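Local coordinates for hypothetical protein TM1012 (Thermotoga maritima, PDB 2EWR) that is of unknown function but is probably a nucleotidyltransferase, related to aminoglycoside adenylyltransferases and polymerase-beta-like enzymes, at residues A[19-24]-A[96-101]; A[26-31]-A[69-74]; A[84-89]-A[109-114]. All blocks are in the same frame, centred on the assembly; numbering follows the deposited sequence.

Contact 1: residues A[19-24]-A[96-101]; sequences LRVLRK and IIDGIK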
loop_
_atom_site.group_PDB
_atom_site.type_symbol
_atom_site.label_atom_id
_atom_site.label_comp_id
_atom_site.label_asym_id
_atom_site.label_seq_id
_atom_site.Cartn_x
_atom_site.Cartn_y
_atom_site.Cartn_z
ATOM N N LEU A 19 12.506 -3.973 7.190
ATOM C CA LEU A 19 11.985 -3.842 8.539
ATOM C C LEU A 19 12.401 -2.494 9.145
ATOM O O LEU A 19 11.612 -1.813 9.817
ATOM C CB LEU A 19 12.497 -4.964 9.428
ATOM C CG LEU A 19 11.957 -4.980 10.848
ATOM C CD1 LEU A 19 10.416 -5.161 10.860
ATOM C CD2 LEU A 19 12.610 -6.071 11.621
ATOM N N ARG A 20 13.654 -2.112 8.917
ATOM C CA ARG A 20 14.121 -0.838 9.442
ATOM C C ARG A 20 13.398 0.382 8.847
ATOM O O ARG A 20 13.090 1.336 9.545
ATOM C CB ARG A 20 15.623 -0.690 9.296
ATOM C CG ARG A 20 16.415 -1.698 10.122
ATOM C CD ARG A 20 17.907 -1.345 10.131
ATOM N NE ARG A 20 18.481 -1.146 8.799
ATOM C CZ ARG A 20 19.094 -2.074 8.074
ATOM N NH1 ARG A 20 19.218 -3.330 8.512
ATOM N NH2 ARG A 20 19.588 -1.743 6.877
ATOM N N VAL A 21 13.148 0.365 7.538
ATOM C CA VAL A 21 12.396 1.464 6.937
ATOM C C VAL A 21 10.926 1.432 7.410
ATOM O O VAL A 21 10.326 2.458 7.713
ATOM C CB VAL A 21 12.540 1.461 5.425
ATOM C CG1 VAL A 21 11.521 2.402 4.733
ATOM C CG2 VAL A 21 13.938 1.868 5.033
ATOM N N LEU A 22 10.341 0.242 7.516
ATOM C CA LEU A 22 9.009 0.135 8.063
ATOM C C LEU A 22 8.900 0.747 9.469
ATOM O O LEU A 22 7.970 1.490 9.744
ATOM C CB LEU A 22 8.552 -1.322 8.104
ATOM C CG LEU A 22 7.171 -1.602 8.654
ATOM C CD1 LEU A 22 6.097 -0.863 7.860
ATOM C CD2 LEU A 22 6.885 -3.095 8.691
ATOM N N ARG A 23 9.887 0.482 10.324
ATOM C CA ARG A 23 9.956 1.124 11.619
ATOM C C ARG A 23 10.059 2.632 11.526
ATOM O O ARG A 23 9.379 3.351 12.249
ATOM C CB ARG A 23 11.114 0.537 12.437
ATOM C CG ARG A 23 11.441 1.323 13.712
ATOM C CD ARG A 23 10.293 1.460 14.667
ATOM N NE ARG A 23 10.040 0.240 15.425
ATOM C CZ ARG A 23 9.230 0.161 16.473
ATOM N NH1 ARG A 23 8.529 1.228 16.850
ATOM N NH2 ARG A 23 9.078 -0.969 17.124
ATOM N N LYS A 24 10.889 3.156 10.631
ATOM C CA LYS A 24 10.944 4.609 10.468
ATOM C C LYS A 24 9.610 5.222 10.042
ATOM O O LYS A 24 9.232 6.283 10.529
ATOM C CB LYS A 24 12.054 5.001 9.489
ATOM C CG LYS A 24 13.438 4.711 9.972
ATOM C CD LYS A 24 14.501 5.224 9.030
ATOM C CE LYS A 24 15.852 5.119 9.680
ATOM N NZ LYS A 24 16.958 5.776 8.915
ATOM N N ILE A 96 11.920 8.442 -0.645
ATOM C CA ILE A 96 13.046 7.519 -0.611
ATOM C C ILE A 96 13.631 7.579 0.776
ATOM O O ILE A 96 14.033 8.655 1.233
ATOM C CB ILE A 96 14.100 7.804 -1.710
ATOM C CG1 ILE A 96 13.443 7.706 -3.090
ATOM C CG2 ILE A 96 15.272 6.836 -1.548
ATOM C CD1 ILE A 96 14.320 8.065 -4.254
ATOM N N ILE A 97 13.623 6.436 1.473
ATOM C CA ILE A 97 14.173 6.329 2.840
ATOM C C ILE A 97 15.240 5.247 2.840
ATOM O O ILE A 97 14.968 4.097 2.564
ATOM C CB ILE A 97 13.092 5.998 3.881
ATOM C CG1 ILE A 97 11.946 7.009 3.816
ATOM C CG2 ILE A 97 13.677 5.990 5.265
ATOM C CD1 ILE A 97 10.730 6.648 4.680
ATOM N N ASP A 98 16.467 5.637 3.139
ATOM C CA ASP A 98 17.581 4.703 3.122
ATOM C C ASP A 98 17.615 3.863 1.846
ATOM O O ASP A 98 17.810 2.660 1.867
ATOM C CB ASP A 98 17.587 3.895 4.389
ATOM C CG ASP A 98 17.753 4.792 5.625
ATOM O OD1 ASP A 98 18.656 5.700 5.619
ATOM O OD2 ASP A 98 16.958 4.627 6.579
ATOM N N GLY A 99 17.430 4.537 0.716
ATOM C CA GLY A 99 17.506 3.867 -0.567
ATOM C C GLY A 99 16.319 3.042 -1.002
ATOM O O GLY A 99 16.342 2.427 -2.086
ATOM N N ILE A 100 15.290 2.992 -0.151
ATOM C CA ILE A 100 14.065 2.266 -0.432
ATOM C C ILE A 100 12.958 3.231 -0.843
ATOM O O ILE A 100 12.684 4.208 -0.147
ATOM C CB ILE A 100 13.655 1.413 0.761
ATOM C CG1 ILE A 100 14.698 0.292 0.941
ATOM C CG2 ILE A 100 12.250 0.830 0.562
ATOM C CD1 ILE A 100 14.482 -0.540 2.205
ATOM N N LYS A 101 12.348 2.970 -1.992
ATOM C CA LYS A 101 11.251 3.765 -2.462
ATOM C C LYS A 101 9.950 3.450 -1.717
ATOM O O LYS A 101 9.633 2.287 -1.505
ATOM C CB LYS A 101 11.043 3.535 -3.938
ATOM C CG LYS A 101 12.134 4.122 -4.767
ATOM C CD LYS A 101 11.862 3.847 -6.231
#
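Val-21 meets the hairpin turn with both of its methyl groups. Val-21 CG2 lies 3.5 Å from the carbonyl O of Ile-97 and 3.8 Å from CD1 of Ile-100, so one methyl spans the two residues that begin and end the turn. The other branch, Val-21 CG1, is set anti to the backbone N (chi1 167°) and faces CB of Ile-97 at 4.0 Å. One helical turn on, Lys-24 runs past Ile-97 in the opposite sense, its CD 3.9 Å from Ile-97 CG2. The extended chain carries Lys-24 NZ to the carboxylate of Asp-98, where a 2.6 Å salt bridge to Asp-98 OD2 uses the syn lone pair; the two side chains cross at about a right angle. This charged pair lies at the exposed side of a mostly apolar contact. Helix 16-29 here packs on the type I' turn of hairpin 88-97/100-110, two strands of the mixed sheet of the nucleotidyltransferase-like fold. Ile-97 and Ile-100 pair through both backbone bonds, N to O in each direction at 2.9 Å, which fixes the turn; Asp-98 and Gly-99 occupy its corners with positive phi. Farther out, Ile-56 of the adjoining strand touches both Val-21 and Ile-100, while Ile-25 and Phe-75 pack against Ile-97.

Contact 2: residues A[26-31]-A[69-74]; sequences YDRLKN and ERIFSE. With EDO (1,2-ethanediol), chain E.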
loop_
_atom_site.group_PDB
_atom_site.type_symbol
_atom_site.label_atom_id
_atom_site.label_comp_id
_atom_site.label_asym_id
_atom_site.label_seq_id
_atom_site.Cartn_x
_atom_site.Cartn_y
_atom_site.Cartn_z
ATOM N N TYR A 26 6.503 3.783 10.498
ATOM C CA TYR A 26 5.584 3.575 11.595
ATOM C C TYR A 26 5.808 4.599 12.699
ATOM O O TYR A 26 4.845 5.157 13.232
ATOM C CB TYR A 26 5.758 2.162 12.120
ATOM C CG TYR A 26 4.899 1.819 13.320
ATOM C CD1 TYR A 26 3.558 1.504 13.147
ATOM C CD2 TYR A 26 5.452 1.724 14.583
ATOM C CE1 TYR A 26 2.755 1.153 14.227
ATOM C CE2 TYR A 26 4.652 1.358 15.653
ATOM C CZ TYR A 26 3.301 1.085 15.447
ATOM O OH TYR A 26 2.478 0.691 16.510
ATOM N N ASP A 27 7.065 4.861 13.084
ATOM C CA ASP A 27 7.299 5.775 14.168
ATOM C C ASP A 27 6.736 7.159 13.882
ATOM O O ASP A 27 6.287 7.855 14.796
ATOM C CB ASP A 27 8.772 5.848 14.525
ATOM C CG ASP A 27 9.209 4.730 15.428
ATOM O OD1 ASP A 27 8.360 3.975 15.984
ATOM O OD2 ASP A 27 10.462 4.598 15.605
ATOM N N ARG A 28 6.803 7.598 12.631
ATOM C CA ARG A 28 6.224 8.911 12.290
ATOM C C ARG A 28 4.721 8.942 12.113
ATOM O O ARG A 28 4.113 10.012 12.162
ATOM C CB ARG A 28 6.892 9.478 11.058
ATOM C CG ARG A 28 8.331 9.852 11.318
ATOM C CD ARG A 28 8.740 10.993 10.490
ATOM N NE ARG A 28 10.145 11.321 10.756
ATOM C CZ ARG A 28 10.871 12.158 10.013
ATOM N NH1 ARG A 28 10.344 12.781 8.973
ATOM N NH2 ARG A 28 12.144 12.371 10.341
ATOM N N LEU A 29 4.095 7.793 11.794
ATOM C CA LEU A 29 2.660 7.768 11.585
ATOM C C LEU A 29 1.841 7.264 12.769
ATOM O O LEU A 29 0.622 7.516 12.806
ATOM C CB LEU A 29 2.318 6.898 10.383
ATOM C CG LEU A 29 2.765 7.494 9.048
ATOM C CD1 LEU A 29 2.398 6.553 7.894
ATOM C CD2 LEU A 29 2.159 8.869 8.851
ATOM N N LYS A 30 2.466 6.516 13.681
ATOM C CA LYS A 30 1.728 5.764 14.709
ATOM C C LYS A 30 0.896 6.649 15.645
ATOM O O LYS A 30 -0.045 6.149 16.238
ATOM C CB LYS A 30 2.677 4.852 15.480
ATOM C CG LYS A 30 3.648 5.598 16.343
ATOM C CD LYS A 30 4.707 4.705 16.883
ATOM C CE LYS A 30 5.718 5.490 17.692
ATOM N NZ LYS A 30 6.871 4.638 18.215
ATOM N N ASN A 31 1.290 7.907 15.846
ATOM C CA ASN A 31 0.503 8.823 16.678
ATOM C C ASN A 31 -0.050 10.034 15.906
ATOM O O ASN A 31 -0.405 11.071 16.482
ATOM C CB ASN A 31 1.311 9.236 17.883
ATOM C CG ASN A 31 1.441 8.134 18.874
ATOM O OD1 ASN A 31 0.430 7.603 19.327
ATOM N ND2 ASN A 31 2.687 7.751 19.212
ATOM N N GLU A 69 3.229 13.230 2.989
ATOM C CA GLU A 69 4.287 14.040 2.379
ATOM C C GLU A 69 4.897 15.031 3.377
ATOM O O GLU A 69 6.106 15.143 3.512
ATOM C CB GLU A 69 3.778 14.804 1.158
ATOM C CG GLU A 69 4.912 15.652 0.545
ATOM C CD GLU A 69 4.501 16.610 -0.553
ATOM O OE1 GLU A 69 3.511 16.370 -1.244
ATOM O OE2 GLU A 69 5.227 17.635 -0.719
ATOM N N ARG A 70 4.047 15.720 4.113
ATOM C CA ARG A 70 4.500 16.695 5.106
ATOM C C ARG A 70 5.315 16.001 6.207
ATOM O O ARG A 70 6.398 16.477 6.639
ATOM C CB ARG A 70 3.306 17.444 5.692
ATOM C CG ARG A 70 3.702 18.476 6.723
ATOM C CD ARG A 70 2.500 19.037 7.465
ATOM N NE ARG A 70 1.762 18.063 8.276
ATOM C CZ ARG A 70 2.176 17.542 9.429
ATOM N NH1 ARG A 70 3.350 17.860 9.936
ATOM N NH2 ARG A 70 1.401 16.683 10.065
ATOM N N ILE A 71 4.755 14.910 6.713
ATOM C CA ILE A 71 5.383 14.185 7.833
ATOM C C ILE A 71 6.769 13.674 7.477
ATOM O O ILE A 71 7.662 13.639 8.347
ATOM C CB ILE A 71 4.457 13.045 8.358
ATOM C CG1 ILE A 71 3.213 13.691 9.010
ATOM C CG2 ILE A 71 5.206 12.113 9.296
ATOM C CD1 ILE A 71 2.055 12.733 9.171
ATOM N N PHE A 72 6.932 13.259 6.212
ATOM C CA PHE A 72 8.189 12.710 5.710
ATOM C C PHE A 72 8.871 13.671 4.748
ATOM O O PHE A 72 9.513 13.256 3.775
ATOM C CB PHE A 72 7.918 11.379 5.018
ATOM C CG PHE A 72 7.459 10.317 5.958
ATOM C CD1 PHE A 72 8.367 9.551 6.638
ATOM C CD2 PHE A 72 6.113 10.068 6.147
ATOM C CE1 PHE A 72 7.928 8.571 7.540
ATOM C CE2 PHE A 72 5.681 9.084 7.001
ATOM C CZ PHE A 72 6.565 8.344 7.688
ATOM N N SER A 73 8.723 14.965 5.025
ATOM C CA SER A 73 9.083 15.959 4.038
ATOM C C SER A 73 10.536 15.861 3.552
ATOM O O SER A 73 10.782 16.085 2.346
ATOM C CB SER A 73 8.747 17.369 4.525
ATOM O OG SER A 73 9.602 17.769 5.571
ATOM N N GLU A 74 11.477 15.503 4.433
ATOM C CA GLU A 74 12.891 15.437 4.033
ATOM C C GLU A 74 13.245 14.285 3.126
ATOM O O GLU A 74 14.352 14.255 2.599
ATOM C CB GLU A 74 13.861 15.446 5.222
ATOM C CG GLU A 74 13.903 14.207 6.079
ATOM C CD GLU A 74 12.971 14.236 7.289
ATOM O OE1 GLU A 74 11.808 14.615 7.106
ATOM O OE2 GLU A 74 13.438 13.882 8.405
HETATM C C1 EDO E . -1.655 3.055 13.954
HETATM O O1 EDO E . -0.863 3.651 14.993
HETATM C C2 EDO E . -1.039 1.788 13.370
HETATM O O2 EDO E . -1.851 0.640 13.700
#
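NH1 of Arg-28 donates to two acceptors of the 69-74 segment. One is the carbonyl O of Ile-71, 2.9 Å from Arg-28 NH1, which meets it in the carbonyl plane by a bent N-H...O path of 141°. The other is Glu-74 OE1, 3.0 Å from Arg-28 NH1 and nearly straight. These bonds join the C-terminal part of helix 16-29 to the end of helix 62-71, two helices of the nucleotidyltransferase-like fold, at the point where Phe-72 first leaves helical geometry. Arg-28 NH2 completes an end-on, two-nitrogen salt bridge by reaching Glu-74 OE2 at 2.8 Å. Both carboxylate oxygens lie near the guanidinium plane, but the two flat groups are turned 41° against each other, and OE1 is approached from above the carboxylate plane. A carbonyl and a carboxylate together thus limit rotation of the guanidinium, and the positive charge probably favours the exposed carboxylate staying ionised.

Behind the charged head, the aliphatic part of Arg-28 passes alongside Phe-72, its guanidinium plane 18° from the ring plane. Arg-28 CB approaches CZ of Phe-72 obliquely at 3.6 Å and also touches CG2 of Ile-71. That same Ile-71 methyl, anti to its own backbone N, sits over one face of the Phe-72 ring, offset toward the rim. Leu-29 comes in the ring plane instead, pressing CG against the edge at CE2, and reaches CD1 of Ile-71 with CD2. Ile-25 also packs on Phe-72, and Phe-75 touches Arg-28. On another side of the helix end, an ethanediol, probably from the crystallisation liquor, donates from O1 to the carbonyl O of Lys-30 at 2.9 Å.

Contact 3: residues A[84-89]-A[109-114]; sequences STEKIC and RKRLED. With EDO (1,2-ethanediol), chain C.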
loop_
_atom_site.group_PDB
_atom_site.type_symbol
_atom_site.label_atom_id
_atom_site.label_comp_id
_atom_site.label_asym_id
_atom_site.label_seq_id
_atom_site.Cartn_x
_atom_site.Cartn_y
_atom_site.Cartn_z
ATOM N N SER A 84 -3.140 10.336 -13.182
ATOM C CA SER A 84 -3.945 9.226 -13.731
ATOM C C SER A 84 -3.250 8.515 -14.883
ATOM O O SER A 84 -2.455 9.114 -15.649
ATOM C CB SER A 84 -5.353 9.663 -14.163
ATOM O OG SER A 84 -5.303 10.451 -15.335
ATOM N N THR A 85 -3.535 7.222 -14.988
ATOM C CA THR A 85 -3.249 6.456 -16.181
ATOM C C THR A 85 -4.574 5.962 -16.738
ATOM O O THR A 85 -5.637 6.331 -16.248
ATOM C CB THR A 85 -2.389 5.250 -15.865
ATOM O OG1 THR A 85 -3.187 4.315 -15.129
ATOM C CG2 THR A 85 -1.147 5.669 -15.108
ATOM N N GLU A 86 -4.532 5.136 -17.779
ATOM C CA GLU A 86 -5.764 4.572 -18.293
ATOM C C GLU A 86 -6.463 3.656 -17.279
ATOM O O GLU A 86 -7.679 3.491 -17.356
ATOM C CB GLU A 86 -5.504 3.774 -19.572
ATOM C CG GLU A 86 -5.028 4.622 -20.756
ATOM C CD GLU A 86 -5.982 5.746 -21.125
ATOM O OE1 GLU A 86 -7.214 5.516 -21.148
ATOM O OE2 GLU A 86 -5.507 6.863 -21.407
ATOM N N LYS A 87 -5.701 3.053 -16.352
ATOM C CA LYS A 87 -6.229 2.041 -15.436
ATOM C C LYS A 87 -6.473 2.519 -14.004
ATOM O O LYS A 87 -7.296 1.935 -13.314
ATOM C CB LYS A 87 -5.293 0.837 -15.333
ATOM C CG LYS A 87 -5.265 -0.120 -16.513
ATOM C CD LYS A 87 -4.473 -1.405 -16.109
ATOM C CE LYS A 87 -3.785 -2.004 -17.311
ATOM N NZ LYS A 87 -2.575 -1.196 -17.665
ATOM N N ILE A 88 -5.737 3.551 -13.569
ATOM C CA ILE A 88 -5.695 3.963 -12.155
ATOM C C ILE A 88 -5.533 5.461 -12.026
ATOM O O ILE A 88 -4.845 6.093 -12.846
ATOM C CB ILE A 88 -4.445 3.377 -11.393
ATOM C CG1 ILE A 88 -4.538 1.870 -11.261
ATOM C CG2 ILE A 88 -4.307 4.012 -9.952
ATOM C CD1 ILE A 88 -5.429 1.432 -10.126
ATOM N N CYS A 89 -6.106 6.036 -10.979
ATOM C CA CYS A 89 -5.731 7.393 -10.592
ATOM C C CYS A 89 -5.606 7.456 -9.092
ATOM O O CYS A 89 -6.138 6.611 -8.368
ATOM C CB CYS A 89 -6.704 8.438 -11.121
ATOM S SG CYS A 89 -8.326 8.387 -10.425
ATOM N N ARG A 109 -8.358 5.035 -7.290
ATOM C CA ARG A 109 -9.486 4.512 -7.987
ATOM C C ARG A 109 -9.029 3.742 -9.203
ATOM O O ARG A 109 -8.174 4.225 -9.970
ATOM C CB ARG A 109 -10.392 5.624 -8.512
ATOM C CG ARG A 109 -10.753 6.725 -7.548
ATOM C CD ARG A 109 -11.610 6.335 -6.398
ATOM N NE ARG A 109 -11.958 7.578 -5.732
ATOM C CZ ARG A 109 -12.906 8.431 -6.114
ATOM N NH1 ARG A 109 -13.753 8.124 -7.100
ATOM N NH2 ARG A 109 -13.046 9.591 -5.453
ATOM N N LYS A 110 -9.669 2.602 -9.423
ATOM C CA LYS A 110 -9.542 1.848 -10.667
ATOM C C LYS A 110 -10.573 2.315 -11.701
ATOM O O LYS A 110 -11.731 2.610 -11.349
ATOM C CB LYS A 110 -9.716 0.357 -10.417
ATOM C CG LYS A 110 -8.656 -0.268 -9.475
ATOM C CD LYS A 110 -8.785 -1.774 -9.362
ATOM C CE LYS A 110 -10.033 -2.230 -8.582
ATOM N NZ LYS A 110 -10.080 -1.650 -7.183
ATOM N N ARG A 111 -10.117 2.377 -12.939
ATOM C CA ARG A 111 -10.958 2.629 -14.085
ATOM C C ARG A 111 -11.852 1.424 -14.322
ATOM O O ARG A 111 -11.400 0.287 -14.263
ATOM C CB ARG A 111 -10.106 2.876 -15.330
ATOM C CG ARG A 111 -10.884 3.531 -16.459
ATOM C CD ARG A 111 -10.766 5.019 -16.397
ATOM N NE ARG A 111 -11.374 5.645 -17.557
ATOM C CZ ARG A 111 -10.761 5.793 -18.731
ATOM N NH1 ARG A 111 -9.494 5.406 -18.887
ATOM N NH2 ARG A 111 -11.419 6.370 -19.741
ATOM N N LEU A 112 -13.121 1.696 -14.546
ATOM C CA LEU A 112 -14.110 0.660 -14.849
ATOM C C LEU A 112 -14.265 0.482 -16.352
ATOM O O LEU A 112 -13.767 1.283 -17.156
ATOM C CB LEU A 112 -15.441 1.024 -14.212
ATOM C CG LEU A 112 -15.423 1.181 -12.699
ATOM C CD1 LEU A 112 -16.776 1.490 -12.151
ATOM C CD2 LEU A 112 -14.833 -0.052 -12.022
ATOM N N GLU A 113 -14.953 -0.599 -16.757
ATOM C CA GLU A 113 -15.038 -0.977 -18.168
ATOM C C GLU A 113 -15.695 0.110 -19.029
ATOM O O GLU A 113 -15.397 0.252 -20.195
ATOM C CB GLU A 113 -15.840 -2.303 -18.326
ATOM C CG GLU A 113 -15.148 -3.511 -17.705
ATOM C CD GLU A 113 -15.976 -4.809 -17.817
ATOM O OE1 GLU A 113 -17.080 -4.807 -18.412
ATOM O OE2 GLU A 113 -15.488 -5.838 -17.288
ATOM N N ASP A 114 -16.628 0.844 -18.436
ATOM C CA ASP A 114 -17.337 1.892 -19.161
ATOM C C ASP A 114 -16.604 3.222 -19.118
ATOM O O ASP A 114 -17.163 4.196 -19.564
ATOM C CB ASP A 114 -18.762 2.068 -18.630
ATOM C CG ASP A 114 -18.804 2.586 -17.218
ATOM O OD1 ASP A 114 -17.740 2.794 -16.590
ATOM O OD2 ASP A 114 -19.943 2.780 -16.736
HETATM C C1 EDO C . -7.155 0.079 -6.060
HETATM O O1 EDO C . -7.448 -1.309 -6.299
HETATM C C2 EDO C . -8.163 0.729 -5.145
HETATM O O2 EDO C . -8.048 0.241 -3.799
HETATM O O HOH W 1 -9.585 6.208 -22.219
HETATM O O HOH W 2 -8.767 -0.424 -14.081
#
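Backbone bonds zip the Cys-89 and Arg-109 pair together: Cys-89 N gives to Arg-109 O at 2.9 Å, and Arg-109 N returns a bond to Cys-89 O. Ile-88 and Lys-110 form the neighbouring non-hydrogen-bonded pair. Beyond it, Arg-111 N reaches Lys-87 O at 2.9 Å; a water joins that same oxygen to Arg-111 O. Among the polar side chains, the chain of Arg-111 bends at chi2 (92°) and runs alongside Glu-86, pointing the same way. Arg-111 NH1 donates to Glu-86 O at 3.1 Å and, in a salt bridge, to Glu-86 OE1 at 3.2 Å; a second water links OE1 with NH2. NE donates to Gly-115 O, and Trp-117 adds a cation-pi contact. A leucine in place of Arg-111 would probably leave the Glu-86 carboxylate without its charge partner and its carbonyl O without the NH1 bond. Lys-110 NZ forms a salt bridge with Glu-118 and donates to O1 of an ethanediol. Thr-85 OG1 accepts from the N atoms of Lys-87 and Ile-88, an ST turn and ST motif leading into strand 88-97. In the packing, Cys-89 SG lies 3.9 Å from Arg-109 CB on one face of the sheet, while Ile-88 and Lys-110 lie side by side on the other. This is the open end of an antiparallel beta hairpin.

Overall arrangement
From the N terminus, helix 16-29 supplies the first segments of contacts 1 and 2. Contact 2 closes first, when the chain reaches the end of helix 62-71, so its loop lies wholly within the longer one that contact 1 completes at the 97-100 turn. The two touch, with Phe-72 packing on Ile-97 and on the backbone of Lys-24, and together they tie helix 16-29 to helix 62-71 and to one end of the sheet. Contact 3 opens after contact 2 has closed and crosses contact 1 along the chain. It pairs the other end of the same hairpin, its centre about 29 Å from those of the other two.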